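Local coordinates for SusD homolog (PDB 3EHM), which probably binds mucin O-glycans as an outer-membrane lipoprotein of the SusD family in a human gut symbiont, at residues D51-D56 with L261-E266; V162-M167 with V212-F217; D170-V175 with I227-D232; G295-G300 with N401-T406. All blocks are in the same frame, centred on the assembly; numbering follows the deposited sequence.

How the interactions relate
Interactions 2 and 3 form a pair: both draw on helix 160-178, which meets helix 197-215 in the first and helix 220-231 in the second. Their centres are 13 Å apart and they touch where V212 CG1 comes within 3.5 Å of I227 N. Both lie on the other side of the chain's centre from interactions 1 and 4. Interaction 1 brings together two helices distant in sequence, and the chain between them contains both members of the pair. Interaction 4 follows later in the chain, its centre 23 Å from that of interaction 1 and 50 Å from that of interaction 3.

Interaction 1: D51-D56 with L261-E266; sequences DLQNTD and LASVNE
Helix 47-57 and the short helix 261-266 meet through Q53 and S263, whose CA atoms are 7.0 Å apart. Before this point, D51 hydrogen-bonds Y90 of helix 85-110. L52 comes next; its CB points toward the second helix, but the side chain packs on S259 and M260, just ahead of that helix. Q53 carries the contact. Its chain runs extended beyond CG, laying the methylene alongside the serine with CG 3.7 Å from S263 CB. The amide group lies beside the serine hydroxyl, although its orientation is uncertain, and the two segments bury 78 Å² in all. The hydroxyl of S263 is hydrogen-bonded to T270, so this polar group has a partner inside the protein. Farther along, N54 bonds to N94 and touches Y90, both of helix 85-110, and T55 OG1 donates to D56 OD1 over 2.6 Å. That bond meets the anti side of the carboxylate, 17° out of its plane, while a salt bridge from R135 reaches the same oxygen. The arrangement is plain buried packing: helix 47-57 has helix 85-110 against one flank and, through Q53, helix 261-266 against another, with T270 beginning the strand 270-272 that pairs antiparallel with strand 67-69.

Interaction 2: V162-M167 with V212-F217; sequences VVYRSM and VVRVHF. Unlike the reference sequence in segment 212-217: V212 (reference Ala).
Y164 reaches from helix 160-178 to V215 and R214 on helix 197-215. Its CB points toward the second helix, and an unusual first torsion (chi1 -93°) carries the ring across. On the ring, CD2 comes first against a methyl group, 3.4 Å from V215 CG1. CE2 follows, 3.8 Å from R214 CG, so the aliphatic part of the arginine lies beside the outer half of the ring; neither approach is squarely over a face or at an edge. The phenol tip ends the path: R214 NE donates to Y164 OH over 3.0 Å with an N-H...O angle of 161°. The hydroxyl sits at the edge of the guanidinium, nearly in its plane, and that plane is turned 71° from the ring. R214 reaches this position by a chain bent at chi2 and chi3, which folds NE back toward the phenol. Beyond the two helices, D138 of helix 116-140 hydrogen-bonds Y164 OH and forms a salt bridge with R214 NH2, while E451 and E455 of helix 449-459 hold NH1. A phenylalanine here would probably leave R214 NE and D138 without their shared hydroxyl, weakening the hold on the rotation of the guanidinium. The buried positive charge is thus met by three carboxylates, and the phenol serves as a neutral link within that network, probably donating its own proton to D138.

Interaction 3: D170-V175 with I227-D232; sequences DLSKSV and ITKALD
The hydroxyl of S172 has two partners: L168 O, one turn earlier in its own helix, and, more weakly, K229 NZ, which donates to S172 OG over 3.4 Å. This is a helix-helix contact in a SusD homologue of the tetratricopeptide-repeat clan, and it bridges helix 160-178 and the last turn of helix 220-231 at the protein surface. S172 OG is placed anti to the carbonyl carbon (chi1 -64°), a position from which it can turn back to the carbonyl of L168 while still facing the lysine. K229 has to reach some distance, since the CA atoms of the two residues are 8.3 Å apart. Its chain leaves with CG anti to the carbonyl carbon, runs extended through chi2, and bends at chi3 (-57°) to deliver the ammonium group to the serine. With only 61 Å² buried, the two helices are joined here by a thin polar bridge; K229 is exposed and also touches N235. Helix 197-215 lies between the two, and L171, S172 and V175 pack on its residues I211, M208 and A204. The serine lies beside the end of the lysine, broadside to its CE-NZ bond, which suits a weak bond: K229 CE is 3.7 Å from S172 OG, and K229 NZ is 3.8 Å from S172 CB.

Interaction 4: G295-G300 with N401-T406; sequences GTYGSG and NYKYGT
Y297, at the end of strand 295-297, faces K403 in an irregular loop, their CA atoms 8.3 Å apart. The tyrosine ring, with CG anti to the backbone N (chi1 -178°), presents one face to the lysine chain. K403 CD lies 3.4 Å from Y297 CD1, and K403 CE makes a CH-pi contact 3.7 Å from the ring centroid, 20° off the normal. Bends at chi3 and chi4 curl the chain over the ring; K403 NZ stands 5.1 Å from its centroid, at most a weak cation-pi attraction. K403 also forms a cation-pi interaction with F308. Y404 adds a looser touch, its CE2 4.4 Å from Y297 CD1. A water accepts from Y404 OH and donates to T296 O, 2.7 Å from each, at the edge of both tyrosine rings. Cut back to an alanine, Y297 would probably no longer cover CD and CE of K403, leaving that end of the chain less restrained. Around this contact, strand 295-297 pairs antiparallel with strand 304-306, and Y323 meets the Y297 ring edge-to-face. K403 and Y404 set the loop between helices 384-388 and 429-445 against this small hairpin.

Interaction 1: D51-D56 with L261-E266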
loop_
_atom_site.group_PDB
_atom_site.type_symbol
_atom_site.label_atom_id
_atom_site.label_comp_id
_atom_site.label_asym_id
_atom_site.label_seq_id
_atom_site.Cartn_x
_atom_site.Cartn_y
_atom_site.Cartn_z
ATOM N N ASP A 51 -14.531 4.284 3.999
ATOM C CA ASP A 51 -13.189 4.712 4.388
ATOM C C ASP A 51 -12.122 4.057 3.506
ATOM O O ASP A 51 -11.194 4.723 3.054
ATOM C CB ASP A 51 -12.916 4.364 5.852
ATOM C CG ASP A 51 -13.816 5.115 6.823
ATOM O OD1 ASP A 51 -13.736 4.823 8.033
ATOM O OD2 ASP A 51 -14.593 5.992 6.394
ATOM N N LEU A 52 -12.256 2.755 3.269
ATOM C CA LEU A 52 -11.291 2.023 2.447
ATOM C C LEU A 52 -11.272 2.549 1.014
ATOM O O LEU A 52 -10.244 2.493 0.336
ATOM C CB LEU A 52 -11.620 0.532 2.439
ATOM C CG LEU A 52 -10.565 -0.348 1.765
ATOM C CD1 LEU A 52 -9.278 -0.301 2.585
ATOM C CD2 LEU A 52 -11.073 -1.772 1.652
ATOM N N GLN A 53 -12.411 3.048 0.547
ATOM C CA GLN A 53 -12.484 3.612 -0.800
ATOM C C GLN A 53 -11.522 4.789 -0.877
ATOM O O GLN A 53 -10.747 4.931 -1.831
ATOM C CB GLN A 53 -13.895 4.121 -1.097
ATOM C CG GLN A 53 -14.792 3.134 -1.810
ATOM C CD GLN A 53 -16.046 3.795 -2.352
ATOM O OE1 GLN A 53 -16.655 3.306 -3.306
ATOM N NE2 GLN A 53 -16.443 4.906 -1.742
ATOM N N ASN A 54 -11.585 5.622 0.153
ATOM C CA ASN A 54 -10.774 6.827 0.269
ATOM C C ASN A 54 -9.278 6.545 0.369
ATOM O O ASN A 54 -8.465 7.253 -0.227
ATOM C CB ASN A 54 -11.240 7.621 1.499
ATOM C CG ASN A 54 -10.434 8.887 1.728
ATOM O OD1 ASN A 54 -9.890 9.101 2.816
ATOM N ND2 ASN A 54 -10.363 9.739 0.712
ATOM N N THR A 55 -8.912 5.502 1.107
ATOM C CA THR A 55 -7.502 5.175 1.291
ATOM C C THR A 55 -6.903 4.229 0.255
ATOM O O THR A 55 -5.782 4.443 -0.204
ATOM C CB THR A 55 -7.254 4.535 2.679
ATOM O OG1 THR A 55 -7.870 3.241 2.727
ATOM C CG2 THR A 55 -7.841 5.400 3.783
ATOM N N ASP A 56 -7.657 3.199 -0.120
ATOM C CA ASP A 56 -7.155 2.181 -1.037
ATOM C C ASP A 56 -7.829 1.944 -2.390
ATOM O O ASP A 56 -7.161 1.880 -3.423
ATOM C CB ASP A 56 -7.140 0.823 -0.316
ATOM C CG ASP A 56 -6.103 0.740 0.795
ATOM O OD1 ASP A 56 -6.086 1.600 1.706
ATOM O OD2 ASP A 56 -5.305 -0.219 0.759
ATOM N N LEU A 261 -15.981 -5.130 0.300
ATOM C CA LEU A 261 -17.301 -5.532 -0.174
ATOM C C LEU A 261 -18.241 -4.392 -0.557
ATOM O O LEU A 261 -18.900 -4.451 -1.597
ATOM C CB LEU A 261 -17.973 -6.440 0.860
ATOM C CG LEU A 261 -17.299 -7.809 0.992
ATOM C CD1 LEU A 261 -18.012 -8.640 2.054
ATOM C CD2 LEU A 261 -17.344 -8.522 -0.353
ATOM N N ALA A 262 -18.310 -3.356 0.269
ATOM C CA ALA A 262 -19.191 -2.228 -0.030
ATOM C C ALA A 262 -18.952 -1.676 -1.439
ATOM O O ALA A 262 -19.887 -1.554 -2.230
ATOM C CB ALA A 262 -18.998 -1.124 1.003
ATOM N N SER A 263 -17.704 -1.352 -1.763
ATOM C CA SER A 263 -17.408 -0.800 -3.081
ATOM C C SER A 263 -17.483 -1.817 -4.221
ATOM O O SER A 263 -17.874 -1.475 -5.339
ATOM C CB SER A 263 -16.033 -0.129 -3.080
ATOM O OG SER A 263 -15.824 0.552 -4.306
ATOM N N VAL A 264 -17.116 -3.065 -3.949
ATOM C CA VAL A 264 -17.158 -4.093 -4.985
ATOM C C VAL A 264 -18.571 -4.585 -5.296
ATOM O O VAL A 264 -18.969 -4.638 -6.461
ATOM C CB VAL A 264 -16.286 -5.327 -4.602
ATOM C CG1 VAL A 264 -16.546 -6.479 -5.571
ATOM C CG2 VAL A 264 -14.806 -4.953 -4.633
ATOM N N ASN A 265 -19.334 -4.929 -4.261
ATOM C CA ASN A 265 -20.680 -5.464 -4.461
ATOM C C ASN A 265 -21.859 -4.536 -4.206
ATOM O O ASN A 265 -22.853 -4.590 -4.929
ATOM C CB ASN A 265 -20.870 -6.728 -3.617
ATOM C CG ASN A 265 -19.871 -7.812 -3.958
ATOM O OD1 ASN A 265 -19.588 -8.067 -5.129
ATOM N ND2 ASN A 265 -19.340 -8.465 -2.936
ATOM N N GLU A 266 -21.766 -3.698 -3.180
ATOM C CA GLU A 266 -22.863 -2.795 -2.862
ATOM C C GLU A 266 -22.980 -1.623 -3.827
ATOM O O GLU A 266 -24.040 -1.391 -4.408
ATOM C CB GLU A 266 -22.715 -2.263 -1.435
ATOM C CG GLU A 266 -22.826 -3.327 -0.347
ATOM C CD GLU A 266 -24.121 -4.124 -0.423
ATOM O OE1 GLU A 266 -25.188 -3.518 -0.674
ATOM O OE2 GLU A 266 -24.073 -5.356 -0.219
#

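Interaction 2: V162-M167 with V212-F217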
loop_
_atom_site.group_PDB
_atom_site.type_symbol
_atom_site.label_atom_id
_atom_site.label_comp_id
_atom_site.label_asym_id
_atom_site.label_seq_id
_atom_site.Cartn_x
_atom_site.Cartn_y
_atom_site.Cartn_z
ATOM N N VAL A 162 12.521 13.728 8.746
ATOM C CA VAL A 162 12.575 13.596 10.198
ATOM C C VAL A 162 11.624 12.498 10.676
ATOM O O VAL A 162 11.925 11.782 11.629
ATOM C CB VAL A 162 12.236 14.937 10.887
ATOM C CG1 VAL A 162 12.088 14.741 12.391
ATOM C CG2 VAL A 162 13.354 15.946 10.604
ATOM N N VAL A 163 10.485 12.361 10.005
ATOM C CA VAL A 163 9.520 11.329 10.364
ATOM C C VAL A 163 10.184 9.970 10.185
ATOM O O VAL A 163 10.101 9.104 11.059
ATOM C CB VAL A 163 8.262 11.392 9.466
ATOM C CG1 VAL A 163 7.336 10.214 9.780
ATOM C CG2 VAL A 163 7.532 12.716 9.684
ATOM N N TYR A 164 10.857 9.787 9.053
ATOM C CA TYR A 164 11.532 8.526 8.785
ATOM C C TYR A 164 12.655 8.245 9.780
ATOM O O TYR A 164 12.735 7.149 10.331
ATOM C CB TYR A 164 12.072 8.497 7.352
ATOM C CG TYR A 164 11.102 7.874 6.371
ATOM C CD1 TYR A 164 9.899 8.504 6.044
ATOM C CD2 TYR A 164 11.366 6.628 5.808
ATOM C CE1 TYR A 164 8.978 7.899 5.181
ATOM C CE2 TYR A 164 10.459 6.018 4.948
ATOM C CZ TYR A 164 9.272 6.652 4.640
ATOM O OH TYR A 164 8.386 6.034 3.791
ATOM N N ARG A 165 13.517 9.228 10.019
ATOM C CA ARG A 165 14.617 9.041 10.964
ATOM C C ARG A 165 14.088 8.694 12.350
ATOM O O ARG A 165 14.632 7.827 13.031
ATOM C CB ARG A 165 15.469 10.313 11.065
ATOM C CG ARG A 165 16.346 10.578 9.856
ATOM C CD ARG A 165 17.159 11.860 10.015
ATOM N NE ARG A 165 18.050 12.061 8.877
ATOM C CZ ARG A 165 19.139 11.336 8.645
ATOM N NH1 ARG A 165 19.476 10.359 9.477
ATOM N NH2 ARG A 165 19.888 11.583 7.579
ATOM N N SER A 166 13.020 9.379 12.755
ATOM C CA SER A 166 12.416 9.171 14.067
ATOM C C SER A 166 11.699 7.831 14.197
ATOM O O SER A 166 11.762 7.188 15.250
ATOM C CB SER A 166 11.443 10.313 14.374
ATOM O OG SER A 166 12.101 11.571 14.297
HETATM N N MSE A 167 11.022 7.403 13.136
HETATM C CA MSE A 167 10.307 6.135 13.176
HETATM C C MSE A 167 11.259 4.948 13.271
HETATM O O MSE A 167 10.970 3.968 13.957
HETATM C CB MSE A 167 9.409 5.979 11.949
HETATM C CG MSE A 167 8.409 4.848 12.094
HETATM SE SE MSE A 167 7.247 4.689 10.566
HETATM C CE MSE A 167 6.459 6.451 10.581
ATOM N N VAL A 212 14.052 1.094 5.542
ATOM C CA VAL A 212 15.448 1.279 5.149
ATOM C C VAL A 212 15.605 1.210 3.636
ATOM O O VAL A 212 16.371 1.975 3.049
ATOM C CB VAL A 212 16.375 0.233 5.800
ATOM C CG1 VAL A 212 16.349 0.391 7.307
ATOM C CG2 VAL A 212 15.957 -1.161 5.407
ATOM N N VAL A 213 14.883 0.292 3.002
ATOM C CA VAL A 213 14.951 0.176 1.556
ATOM C C VAL A 213 14.315 1.425 0.945
ATOM O O VAL A 213 14.772 1.925 -0.080
ATOM C CB VAL A 213 14.219 -1.094 1.056
ATOM C CG1 VAL A 213 14.090 -1.069 -0.461
ATOM C CG2 VAL A 213 14.992 -2.330 1.490
ATOM N N ARG A 214 13.275 1.946 1.593
ATOM C CA ARG A 214 12.599 3.141 1.095
ATOM C C ARG A 214 13.532 4.353 1.035
ATOM O O ARG A 214 13.381 5.206 0.166
ATOM C CB ARG A 214 11.404 3.502 1.985
ATOM C CG ARG A 214 10.544 4.636 1.419
ATOM C CD ARG A 214 9.275 4.089 0.778
ATOM N NE ARG A 214 8.269 3.768 1.788
ATOM C CZ ARG A 214 7.557 2.644 1.817
ATOM N NH1 ARG A 214 7.732 1.709 0.891
ATOM N NH2 ARG A 214 6.654 2.465 2.770
ATOM N N VAL A 215 14.497 4.429 1.949
ATOM C CA VAL A 215 15.403 5.574 1.984
ATOM C C VAL A 215 16.786 5.384 1.363
ATOM O O VAL A 215 17.513 6.361 1.195
ATOM C CB VAL A 215 15.636 6.061 3.435
ATOM C CG1 VAL A 215 14.305 6.285 4.142
ATOM C CG2 VAL A 215 16.484 5.048 4.192
ATOM N N HIS A 216 17.151 4.159 1.003
ATOM C CA HIS A 216 18.495 3.935 0.464
ATOM C C HIS A 216 18.912 4.801 -0.725
ATOM O O HIS A 216 20.082 5.172 -0.831
ATOM C CB HIS A 216 18.719 2.435 0.183
ATOM C CG HIS A 216 18.334 1.987 -1.195
ATOM N ND1 HIS A 216 19.190 2.080 -2.272
ATOM C CD2 HIS A 216 17.213 1.385 -1.655
ATOM C CE1 HIS A 216 18.611 1.551 -3.336
ATOM N NE2 HIS A 216 17.412 1.121 -2.990
ATOM N N PHE A 217 17.977 5.153 -1.605
ATOM C CA PHE A 217 18.326 5.991 -2.749
ATOM C C PHE A 217 18.607 7.440 -2.345
ATOM O O PHE A 217 19.528 8.072 -2.866
ATOM C CB PHE A 217 17.216 5.967 -3.809
ATOM C CG PHE A 217 17.313 4.809 -4.768
ATOM C CD1 PHE A 217 16.238 3.944 -4.946
ATOM C CD2 PHE A 217 18.485 4.579 -5.488
ATOM C CE1 PHE A 217 16.325 2.861 -5.826
ATOM C CE2 PHE A 217 18.583 3.500 -6.371
ATOM C CZ PHE A 217 17.501 2.640 -6.539
#

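Interaction 3: D170-V175 with I227-D232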
loop_
_atom_site.group_PDB
_atom_site.type_symbol
_atom_site.label_atom_id
_atom_site.label_comp_id
_atom_site.label_asym_id
_atom_site.label_seq_id
_atom_site.Cartn_x
_atom_site.Cartn_y
_atom_site.Cartn_z
ATOM N N ASP A 170 12.381 4.743 16.775
ATOM C CA ASP A 170 11.288 4.259 17.610
ATOM C C ASP A 170 11.058 2.760 17.430
ATOM O O ASP A 170 10.752 2.058 18.395
ATOM C CB ASP A 170 9.987 5.019 17.316
ATOM C CG ASP A 170 10.017 6.452 17.826
ATOM O OD1 ASP A 170 10.689 6.709 18.848
ATOM O OD2 ASP A 170 9.358 7.320 17.216
ATOM N N LEU A 171 11.192 2.272 16.197
ATOM C CA LEU A 171 11.006 0.846 15.933
ATOM C C LEU A 171 12.082 0.035 16.652
ATOM O O LEU A 171 11.792 -1.007 17.236
ATOM C CB LEU A 171 11.053 0.556 14.425
ATOM C CG LEU A 171 9.789 0.941 13.643
ATOM C CD1 LEU A 171 10.019 0.751 12.148
ATOM C CD2 LEU A 171 8.611 0.086 14.120
ATOM N N SER A 172 13.320 0.515 16.619
ATOM C CA SER A 172 14.408 -0.186 17.296
ATOM C C SER A 172 14.154 -0.210 18.799
ATOM O O SER A 172 14.485 -1.183 19.476
ATOM C CB SER A 172 15.748 0.495 17.017
ATOM O OG SER A 172 16.066 0.427 15.643
ATOM N N LYS A 173 13.568 0.864 19.322
ATOM C CA LYS A 173 13.266 0.926 20.745
ATOM C C LYS A 173 12.222 -0.126 21.103
ATOM O O LYS A 173 12.349 -0.820 22.112
ATOM C CB LYS A 173 12.749 2.309 21.132
ATOM C CG LYS A 173 12.416 2.426 22.614
ATOM C CD LYS A 173 11.872 3.798 22.971
ATOM C CE LYS A 173 11.498 3.859 24.448
ATOM N NZ LYS A 173 10.932 5.188 24.826
ATOM N N SER A 174 11.187 -0.241 20.277
ATOM C CA SER A 174 10.138 -1.228 20.509
ATOM C C SER A 174 10.724 -2.640 20.499
ATOM O O SER A 174 10.430 -3.453 21.375
ATOM C CB SER A 174 9.051 -1.122 19.431
ATOM O OG SER A 174 8.305 0.076 19.558
ATOM N N VAL A 175 11.553 -2.923 19.501
ATOM C CA VAL A 175 12.182 -4.232 19.365
ATOM C C VAL A 175 13.067 -4.560 20.571
ATOM O O VAL A 175 12.999 -5.656 21.125
ATOM C CB VAL A 175 13.027 -4.291 18.074
ATOM C CG1 VAL A 175 13.844 -5.577 18.032
ATOM C CG2 VAL A 175 12.104 -4.207 16.857
ATOM N N ILE A 227 19.274 -1.243 8.351
ATOM C CA ILE A 227 18.983 -2.467 7.612
ATOM C C ILE A 227 19.685 -3.691 8.194
ATOM O O ILE A 227 19.124 -4.787 8.214
ATOM C CB ILE A 227 19.345 -2.318 6.115
ATOM C CG1 ILE A 227 18.735 -3.471 5.323
ATOM C CG2 ILE A 227 20.854 -2.298 5.928
ATOM C CD1 ILE A 227 18.653 -3.198 3.830
ATOM N N THR A 228 20.907 -3.502 8.678
ATOM C CA THR A 228 21.653 -4.602 9.269
ATOM C C THR A 228 21.004 -5.023 10.587
ATOM O O THR A 228 20.897 -6.213 10.876
ATOM C CB THR A 228 23.121 -4.208 9.522
ATOM O OG1 THR A 228 23.758 -3.914 8.271
ATOM C CG2 THR A 228 23.865 -5.343 10.214
ATOM N N LYS A 229 20.561 -4.051 11.379
ATOM C CA LYS A 229 19.923 -4.356 12.659
ATOM C C LYS A 229 18.590 -5.071 12.448
ATOM O O LYS A 229 18.200 -5.923 13.240
ATOM C CB LYS A 229 19.684 -3.077 13.468
ATOM C CG LYS A 229 20.921 -2.220 13.678
ATOM C CD LYS A 229 20.775 -1.294 14.885
ATOM C CE LYS A 229 19.554 -0.389 14.784
ATOM N NZ LYS A 229 19.417 0.509 15.978
ATOM N N ALA A 230 17.891 -4.713 11.376
ATOM C CA ALA A 230 16.600 -5.319 11.072
ATOM C C ALA A 230 16.719 -6.808 10.768
ATOM O O ALA A 230 15.900 -7.610 11.213
ATOM C CB ALA A 230 15.960 -4.602 9.891
ATOM N N LEU A 231 17.751 -7.174 10.018
ATOM C CA LEU A 231 17.956 -8.563 9.630
ATOM C C LEU A 231 18.830 -9.381 10.577
ATOM O O LEU A 231 18.924 -10.598 10.434
ATOM C CB LEU A 231 18.538 -8.612 8.215
ATOM C CG LEU A 231 17.629 -8.022 7.132
ATOM C CD1 LEU A 231 18.391 -7.897 5.823
ATOM C CD2 LEU A 231 16.401 -8.902 6.959
ATOM N N ASP A 232 19.458 -8.718 11.546
ATOM C CA ASP A 232 20.317 -9.402 12.514
ATOM C C ASP A 232 19.482 -10.371 13.355
ATOM O O ASP A 232 18.645 -9.947 14.149
ATOM C CB ASP A 232 20.987 -8.378 13.436
ATOM C CG ASP A 232 22.152 -8.965 14.224
ATOM O OD1 ASP A 232 22.112 -10.165 14.564
ATOM O OD2 ASP A 232 23.105 -8.215 14.520
#

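Interaction 4: G295-G300 with N401-T406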
loop_
_atom_site.group_PDB
_atom_site.type_symbol
_atom_site.label_atom_id
_atom_site.label_comp_id
_atom_site.label_asym_id
_atom_site.label_seq_id
_atom_site.Cartn_x
_atom_site.Cartn_y
_atom_site.Cartn_z
ATOM N N GLY A 295 -15.412 -11.409 -15.929
ATOM C CA GLY A 295 -16.555 -10.533 -16.076
ATOM C C GLY A 295 -17.400 -11.013 -17.239
ATOM O O GLY A 295 -17.087 -12.028 -17.861
ATOM N N THR A 296 -18.480 -10.296 -17.522
ATOM C CA THR A 296 -19.358 -10.637 -18.634
ATOM C C THR A 296 -19.686 -9.357 -19.380
ATOM O O THR A 296 -19.787 -8.281 -18.783
ATOM C CB THR A 296 -20.667 -11.305 -18.162
ATOM O OG1 THR A 296 -21.333 -10.452 -17.226
ATOM C CG2 THR A 296 -20.376 -12.649 -17.507
ATOM N N TYR A 297 -19.835 -9.480 -20.692
ATOM C CA TYR A 297 -20.129 -8.346 -21.555
ATOM C C TYR A 297 -21.296 -8.757 -22.447
ATOM O O TYR A 297 -21.165 -9.659 -23.274
ATOM C CB TYR A 297 -18.892 -8.032 -22.396
ATOM C CG TYR A 297 -19.021 -6.846 -23.313
ATOM C CD1 TYR A 297 -19.103 -5.550 -22.806
ATOM C CD2 TYR A 297 -19.022 -7.015 -24.695
ATOM C CE1 TYR A 297 -19.176 -4.452 -23.650
ATOM C CE2 TYR A 297 -19.097 -5.924 -25.552
ATOM C CZ TYR A 297 -19.172 -4.646 -25.025
ATOM O OH TYR A 297 -19.241 -3.567 -25.868
ATOM N N GLY A 298 -22.433 -8.091 -22.274
ATOM C CA GLY A 298 -23.614 -8.434 -23.044
ATOM C C GLY A 298 -24.390 -9.461 -22.241
ATOM O O GLY A 298 -23.985 -9.804 -21.129
ATOM N N SER A 299 -25.492 -9.969 -22.781
ATOM C CA SER A 299 -26.281 -10.953 -22.045
ATOM C C SER A 299 -26.817 -12.079 -22.919
ATOM O O SER A 299 -26.865 -11.959 -24.144
ATOM C CB SER A 299 -27.443 -10.259 -21.329
ATOM O OG SER A 299 -28.244 -9.540 -22.248
ATOM N N GLY A 300 -27.213 -13.175 -22.275
ATOM C CA GLY A 300 -27.748 -14.315 -22.999
ATOM C C GLY A 300 -26.733 -14.956 -23.920
ATOM O O GLY A 300 -25.595 -15.214 -23.522
ATOM N N ASN A 401 -9.820 -3.957 -27.551
ATOM C CA ASN A 401 -9.990 -4.775 -26.352
ATOM C C ASN A 401 -10.719 -4.095 -25.192
ATOM O O ASN A 401 -11.425 -4.758 -24.436
ATOM C CB ASN A 401 -8.629 -5.275 -25.855
ATOM C CG ASN A 401 -8.758 -6.410 -24.854
ATOM O OD1 ASN A 401 -8.021 -6.476 -23.869
ATOM N ND2 ASN A 401 -9.693 -7.321 -25.112
ATOM N N TYR A 402 -10.542 -2.788 -25.034
ATOM C CA TYR A 402 -11.213 -2.090 -23.945
ATOM C C TYR A 402 -12.667 -1.860 -24.341
ATOM O O TYR A 402 -12.952 -1.204 -25.337
ATOM C CB TYR A 402 -10.532 -0.757 -23.645
ATOM C CG TYR A 402 -11.031 -0.149 -22.357
ATOM C CD1 TYR A 402 -10.865 -0.822 -21.148
ATOM C CD2 TYR A 402 -11.697 1.076 -22.347
ATOM C CE1 TYR A 402 -11.350 -0.296 -19.959
ATOM C CE2 TYR A 402 -12.190 1.616 -21.158
ATOM C CZ TYR A 402 -12.012 0.923 -19.969
ATOM O OH TYR A 402 -12.501 1.433 -18.791
ATOM N N LYS A 403 -13.590 -2.387 -23.548
ATOM C CA LYS A 403 -15.000 -2.266 -23.882
ATOM C C LYS A 403 -15.835 -1.220 -23.154
ATOM O O LYS A 403 -17.032 -1.114 -23.408
ATOM C CB LYS A 403 -15.661 -3.639 -23.733
ATOM C CG LYS A 403 -15.046 -4.496 -22.636
ATOM C CD LYS A 403 -15.739 -5.846 -22.506
ATOM C CE LYS A 403 -15.573 -6.715 -23.746
ATOM N NZ LYS A 403 -14.203 -7.272 -23.896
ATOM N N TYR A 404 -15.222 -0.431 -22.281
ATOM C CA TYR A 404 -15.988 0.563 -21.533
ATOM C C TYR A 404 -15.683 2.008 -21.902
ATOM O O TYR A 404 -15.753 2.903 -21.059
ATOM C CB TYR A 404 -15.774 0.336 -20.036
ATOM C CG TYR A 404 -15.984 -1.109 -19.647
ATOM C CD1 TYR A 404 -14.963 -1.847 -19.053
ATOM C CD2 TYR A 404 -17.188 -1.756 -19.927
ATOM C CE1 TYR A 404 -15.131 -3.196 -18.752
ATOM C CE2 TYR A 404 -17.368 -3.107 -19.631
ATOM C CZ TYR A 404 -16.335 -3.819 -19.045
ATOM O OH TYR A 404 -16.495 -5.155 -18.772
ATOM N N GLY A 405 -15.362 2.236 -23.170
ATOM C CA GLY A 405 -15.064 3.580 -23.617
ATOM C C GLY A 405 -13.857 3.605 -24.526
ATOM O O GLY A 405 -13.375 2.556 -24.948
ATOM N N THR A 406 -13.369 4.803 -24.826
ATOM C CA THR A 406 -12.216 4.966 -25.699
ATOM C C THR A 406 -10.934 5.086 -24.889
ATOM O O THR A 406 -10.665 6.125 -24.284
ATOM C CB THR A 406 -12.371 6.217 -26.576
ATOM O OG1 THR A 406 -13.525 6.063 -27.414
ATOM C CG2 THR A 406 -11.146 6.417 -27.442
HETATM O O HOH W 1 -19.138 -5.637 -19.145
#